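Local coordinates for hemoglobin-like protein (Methylacidiphilum infernorum, PDB 4NK2) that binds a heme group as a group II truncated globin and is probably involved in binding or carrying oxygen, at residues A[109-114]-A[121-126]. Numbering follows the deposited sequence.
Sequences PYYTLT and RARHFS. With HEM (protoporphyrin IX containing Fe), chain C.
Tyr111 and Arg123 approach from opposite directions and meet beside one propionate of the heme, with the Tyr111 hydroxyl lying over a face of the Arg123 guanidinium. The tyrosine leaves its loop with CB directed at the helix 120-124; CG stands anti to the backbone N (chi1 -174°), which carries the ring toward the heme propionate, and the ring stacks edge-to-face with Phe100 of helix 87-104. Farther along, CE1 lies 3.5 Å from propionate oxygen O2D, with the heme methyl CMD a little farther off, and at the tip OH donates a 2.6 Å hydrogen bond to O2D, which sits at the ring edge, near its plane. The same OH is 3.1 Å from Arg123 NE, but the angle is too poor for a hydrogen bond: the hydroxyl oxygen rests 3.0 Å above the guanidinium plane, displaced toward the rim, and the two flat groups are turned 78° apart. The arginine, extended from CG to NE, uses NE and NH2 elsewhere, NE on Pro118 O and NH2 on the carbonyls of Glu117 and Arg115, bonds that tie it to the loop leading into its helix. NH1 lies 3.4 Å from O2D, where the positive charge of the guanidinium would probably stabilise the carboxylate. This is the proximal side of the globin heme pocket: the next residue, His124, is the axial ligand, with NE2 2.0 Å from the iron and ND1 hydrogen-bonded to Met120 O, an arrangement that fixes the imidazole's rotation.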
ATOM      1  N   PRO A 109      -6.934  30.670   6.663  1.00 37.10           N
ATOM      2  CA  PRO A 109      -5.927  29.661   6.312  1.00 32.73           C
ATOM      3  C   PRO A 109      -5.147  29.158   7.528  1.00 34.48           C
ATOM      4  O   PRO A 109      -3.902  29.148   7.522  1.00 37.74           O
ATOM      5  CB  PRO A 109      -5.008  30.423   5.341  1.00 34.26           C
ATOM      6  CG  PRO A 109      -5.065  31.842   5.821  1.00 34.85           C
ATOM      7  CD  PRO A 109      -6.477  32.042   6.362  1.00 40.93           C
ATOM      8  N   TYR A 110      -5.868  28.719   8.556  1.00 31.40           N
ATOM      9  CA  TYR A 110      -5.227  28.299   9.802  1.00 31.47           C
ATOM     10  C   TYR A 110      -4.174  27.210   9.601  1.00 34.73           C
ATOM     11  O   TYR A 110      -3.170  27.180  10.315  1.00 33.57           O
ATOM     12  CB  TYR A 110      -6.272  27.795  10.803  1.00 34.10           C
ATOM     13  CG  TYR A 110      -7.264  28.833  11.277  1.00 38.00           C
ATOM     14  CD1 TYR A 110      -6.863  29.885  12.094  1.00 42.18           C
ATOM     15  CD2 TYR A 110      -8.610  28.734  10.954  1.00 35.74           C
ATOM     16  CE1 TYR A 110      -7.777  30.827  12.547  1.00 40.21           C
ATOM     17  CE2 TYR A 110      -9.528  29.667  11.405  1.00 36.72           C
ATOM     18  CZ  TYR A 110      -9.104  30.712  12.198  1.00 39.18           C
ATOM     19  OH  TYR A 110     -10.012  31.646  12.652  1.00 38.17           O
ATOM     20  N   TYR A 111      -4.403  26.301   8.656  1.00 34.87           N
ATOM     21  CA  TYR A 111      -3.498  25.154   8.513  1.00 29.87           C
ATOM     22  C   TYR A 111      -2.223  25.513   7.755  1.00 34.31           C
ATOM     23  O   TYR A 111      -1.113  25.188   8.186  1.00 35.26           O
ATOM     24  CB  TYR A 111      -4.210  23.958   7.845  1.00 32.26           C
ATOM     25  CG  TYR A 111      -3.345  22.711   7.802  1.00 29.59           C
ATOM     26  CD1 TYR A 111      -3.305  21.832   8.875  1.00 32.53           C
ATOM     27  CD2 TYR A 111      -2.550  22.427   6.697  1.00 33.85           C
ATOM     28  CE1 TYR A 111      -2.502  20.693   8.845  1.00 33.91           C
ATOM     29  CE2 TYR A 111      -1.742  21.288   6.662  1.00 32.05           C
ATOM     30  CZ  TYR A 111      -1.724  20.435   7.742  1.00 29.95           C
ATOM     31  OH  TYR A 111      -0.931  19.311   7.711  1.00 29.23           O
ATOM     32  N   THR A 112      -2.375  26.183   6.621  1.00 33.80           N
ATOM     33  CA  THR A 112      -1.210  26.528   5.815  1.00 38.39           C
ATOM     34  C   THR A 112      -0.282  27.506   6.551  1.00 37.75           C
ATOM     35  O   THR A 112       0.945  27.448   6.392  1.00 36.50           O
ATOM     36  CB  THR A 112      -1.640  27.045   4.423  1.00 41.76           C
ATOM     37  OG1 THR A 112      -2.600  28.086   4.579  1.00 41.98           O
ATOM     38  CG2 THR A 112      -2.285  25.922   3.629  1.00 40.28           C
ATOM     39  N   LEU A 113      -0.865  28.378   7.375  1.00 34.01           N
ATOM     40  CA  LEU A 113      -0.091  29.299   8.223  1.00 35.36           C
ATOM     41  C   LEU A 113       0.699  28.594   9.322  1.00 37.81           C
ATOM     42  O   LEU A 113       1.670  29.143   9.856  1.00 34.32           O
ATOM     43  CB  LEU A 113      -1.010  30.341   8.873  1.00 38.29           C
ATOM     44  CG  LEU A 113      -1.623  31.385   7.937  1.00 39.02           C
ATOM     45  CD1 LEU A 113      -2.600  32.305   8.669  1.00 40.78           C
ATOM     46  CD2 LEU A 113      -0.520  32.208   7.293  1.00 40.50           C
ATOM     47  N   THR A 114       0.289  27.392   9.685  1.00 32.48           N
ATOM     48  CA  THR A 114       0.932  26.681  10.772  1.00 34.37           C
ATOM     49  C   THR A 114       1.701  25.460  10.302  1.00 35.15           C
ATOM     50  O   THR A 114       2.908  25.465  10.299  1.00 34.95           O
ATOM     51  CB  THR A 114      -0.072  26.275  11.841  1.00 39.04           C
ATOM     52  OG1 THR A 114      -1.167  25.597  11.232  1.00 33.83           O
ATOM     53  CG2 THR A 114      -0.586  27.485  12.547  1.00 34.56           C
ATOM     54  N   ARG A 121      -1.452  12.779   1.790  1.00 26.82           N
ATOM     55  CA  ARG A 121      -1.109  11.362   1.651  1.00 28.00           C
ATOM     56  C   ARG A 121       0.256  11.160   2.275  1.00 29.37           C
ATOM     57  O   ARG A 121       0.454  10.230   3.059  1.00 28.81           O
ATOM     58  CB  ARG A 121      -1.094  10.895   0.183  1.00 29.63           C
ATOM     59  CG  ARG A 121      -0.585   9.447   0.007  1.00 27.37           C
ATOM     60  CD  ARG A 121      -0.749   8.905  -1.423  1.00 27.64           C
ATOM     61  NE  ARG A 121      -0.049   7.621  -1.568  1.00 32.04           N
ATOM     62  CZ  ARG A 121      -0.551   6.451  -1.175  1.00 31.23           C
ATOM     63  NH1 ARG A 121      -1.767   6.395  -0.624  1.00 30.00           N
ATOM     64  NH2 ARG A 121       0.153   5.336  -1.336  1.00 25.64           N
ATOM     65  N   ALA A 122       1.187  12.062   1.975  1.00 27.78           N
ATOM     66  CA  ALA A 122       2.561  11.907   2.466  1.00 30.02           C
ATOM     67  C   ALA A 122       2.623  12.022   3.991  1.00 33.08           C
ATOM     68  O   ALA A 122       3.321  11.250   4.675  1.00 28.67           O
ATOM     69  CB  ALA A 122       3.467  12.944   1.809  1.00 29.35           C
ATOM     70  N   ARG A 123       1.913  13.002   4.535  1.00 25.79           N
ATOM     71  CA  ARG A 123       1.869  13.161   5.988  1.00 29.69           C
ATOM     72  C   ARG A 123       1.309  11.895   6.648  1.00 31.50           C
ATOM     73  O   ARG A 123       1.737  11.530   7.750  1.00 35.96           O
ATOM     74  CB  ARG A 123       1.056  14.405   6.396  1.00 33.34           C
ATOM     75  CG  ARG A 123       1.725  15.742   6.049  1.00 34.18           C
ATOM     76  CD  ARG A 123       0.875  16.947   6.500  1.00 32.58           C
ATOM     77  NE  ARG A 123       1.398  18.235   6.020  1.00 31.10           N
ATOM     78  CZ  ARG A 123       2.199  19.034   6.726  1.00 32.75           C
ATOM     79  NH1 ARG A 123       2.588  18.673   7.944  1.00 33.67           N
ATOM     80  NH2 ARG A 123       2.612  20.200   6.221  1.00 28.23           N
ATOM     81  N   HIS A 124       0.400  11.201   5.980  1.00 29.83           N
ATOM     82  CA  HIS A 124      -0.208  10.011   6.561  1.00 31.11           C
ATOM     83  C   HIS A 124       0.634   8.730   6.452  1.00 30.32           C
ATOM     84  O   HIS A 124       0.274   7.732   7.032  1.00 26.13           O
ATOM     85  CB  HIS A 124      -1.634   9.786   6.035  1.00 28.55           C
ATOM     86  CG  HIS A 124      -2.673  10.634   6.705  1.00 31.87           C
ATOM     87  ND1 HIS A 124      -2.904  11.940   6.353  1.00 29.74           N
ATOM     88  CD2 HIS A 124      -3.542  10.360   7.704  1.00 26.91           C
ATOM     89  CE1 HIS A 124      -3.864  12.434   7.106  1.00 32.63           C
ATOM     90  NE2 HIS A 124      -4.274  11.495   7.933  1.00 29.94           N
ATOM     91  N   PHE A 125       1.751   8.761   5.730  1.00 31.25           N
ATOM     92  CA  PHE A 125       2.655   7.609   5.697  1.00 30.19           C
ATOM     93  C   PHE A 125       3.105   7.246   7.122  1.00 31.93           C
ATOM     94  O   PHE A 125       3.497   6.112   7.372  1.00 33.61           O
ATOM     95  CB  PHE A 125       3.884   7.872   4.813  1.00 31.21           C
ATOM     96  CG  PHE A 125       3.599   7.856   3.324  1.00 29.67           C
ATOM     97  CD1 PHE A 125       2.651   6.997   2.782  1.00 31.91           C
ATOM     98  CD2 PHE A 125       4.304   8.704   2.469  1.00 28.00           C
ATOM     99  CE1 PHE A 125       2.395   6.992   1.405  1.00 31.09           C
ATOM    100  CE2 PHE A 125       4.055   8.705   1.087  1.00 33.06           C
ATOM    101  CZ  PHE A 125       3.105   7.851   0.559  1.00 30.00           C
ATOM    102  N   SER A 126       3.033   8.205   8.042  1.00 31.55           N
ATOM    103  CA  SER A 126       3.450   8.000   9.438  1.00 34.62           C
ATOM    104  C   SER A 126       2.506   7.091  10.235  1.00 35.86           C
ATOM    105  O   SER A 126       2.721   6.858  11.428  1.00 34.53           O
ATOM    106  CB  SER A 126       3.552   9.354  10.151  1.00 37.26           C
ATOM    107  OG  SER A 126       4.423  10.235   9.463  1.00 52.22           O
TER
HETATM  108  CHA HEM C 700      -3.226  13.225  11.067  1.00 33.61           C
HETATM  109  CHB HEM C 700      -5.493   8.955  10.935  1.00 31.63           C
HETATM  110  CHC HEM C 700      -7.695  10.289   6.792  1.00 29.15           C
HETATM  111  CHD HEM C 700      -6.761  14.878   8.148  1.00 31.96           C
HETATM  112  C1A HEM C 700      -3.556  11.926  11.362  1.00 35.75           C
HETATM  113  C2A HEM C 700      -2.912  11.054  12.342  1.00 31.36           C
HETATM  114  C3A HEM C 700      -3.560   9.871  12.290  1.00 34.76           C
HETATM  115  C4A HEM C 700      -4.611   9.957  11.285  1.00 33.80           C
HETATM  116  CMA HEM C 700      -3.291   8.605  13.135  1.00 33.45           C
HETATM  117  CAA HEM C 700      -1.708  11.441  13.251  1.00 36.72           C
HETATM  118  CBA HEM C 700      -0.427  10.943  12.549  1.00 39.48           C
HETATM  119  CGA HEM C 700       0.892  11.254  13.249  1.00 43.92           C
HETATM  120  O1A HEM C 700       1.760  10.339  13.343  1.00 45.26           O
HETATM  121  O2A HEM C 700       1.120  12.405  13.713  1.00 46.75           O
HETATM  122  C1B HEM C 700      -6.219   8.874   9.758  1.00 33.86           C
HETATM  123  C2B HEM C 700      -6.847   7.691   9.191  1.00 31.07           C
HETATM  124  C3B HEM C 700      -7.455   8.056   8.047  1.00 32.51           C
HETATM  125  C4B HEM C 700      -7.245   9.485   7.837  1.00 31.77           C
HETATM  126  CMB HEM C 700      -6.847   6.270   9.790  1.00 28.24           C
HETATM  127  CAB HEM C 700      -8.238   7.096   7.132  1.00 29.08           C
HETATM  128  CBB HEM C 700      -8.541   7.473   5.883  1.00 32.62           C
HETATM  129  C1C HEM C 700      -7.687  11.671   6.808  1.00 27.99           C
HETATM  130  C2C HEM C 700      -8.358  12.579   5.888  1.00 30.36           C
HETATM  131  C3C HEM C 700      -8.084  13.843   6.267  1.00 32.92           C
HETATM  132  C4C HEM C 700      -7.244  13.789   7.449  1.00 31.62           C
HETATM  133  CMC HEM C 700      -9.208  12.152   4.671  1.00 27.09           C
HETATM  134  CAC HEM C 700      -8.573  15.162   5.624  1.00 35.17           C
HETATM  135  CBC HEM C 700      -9.644  15.195   4.818  1.00 38.77           C
HETATM  136  C1D HEM C 700      -5.646  14.891   8.955  1.00 30.51           C
HETATM  137  C2D HEM C 700      -4.833  16.050   9.290  1.00 29.49           C
HETATM  138  C3D HEM C 700      -3.744  15.520  10.210  1.00 33.40           C
HETATM  139  C4D HEM C 700      -3.990  14.101  10.332  1.00 33.42           C
HETATM  140  CMD HEM C 700      -5.015  17.524   8.850  1.00 29.08           C
HETATM  141  CAD HEM C 700      -2.594  16.335  10.841  1.00 33.14           C
HETATM  142  CBD HEM C 700      -1.495  16.446   9.780  1.00 31.59           C
HETATM  143  CGD HEM C 700      -0.359  17.241  10.385  1.00 36.24           C
HETATM  144  O1D HEM C 700       0.343  16.694  11.269  1.00 37.48           O
HETATM  145  O2D HEM C 700      -0.169  18.422   9.991  1.00 33.73           O
HETATM  146  NA  HEM C 700      -4.578  11.227  10.748  1.00 31.18           N
HETATM  147  NB  HEM C 700      -6.493   9.932   8.903  1.00 27.97           N
HETATM  148  NC  HEM C 700      -7.029  12.461   7.742  1.00 31.53           N
HETATM  149  ND  HEM C 700      -5.117  13.776   9.585  1.00 31.06           N
HETATM  150 FE   HEM C 700      -5.752  11.833   9.168  1.00 30.91          FE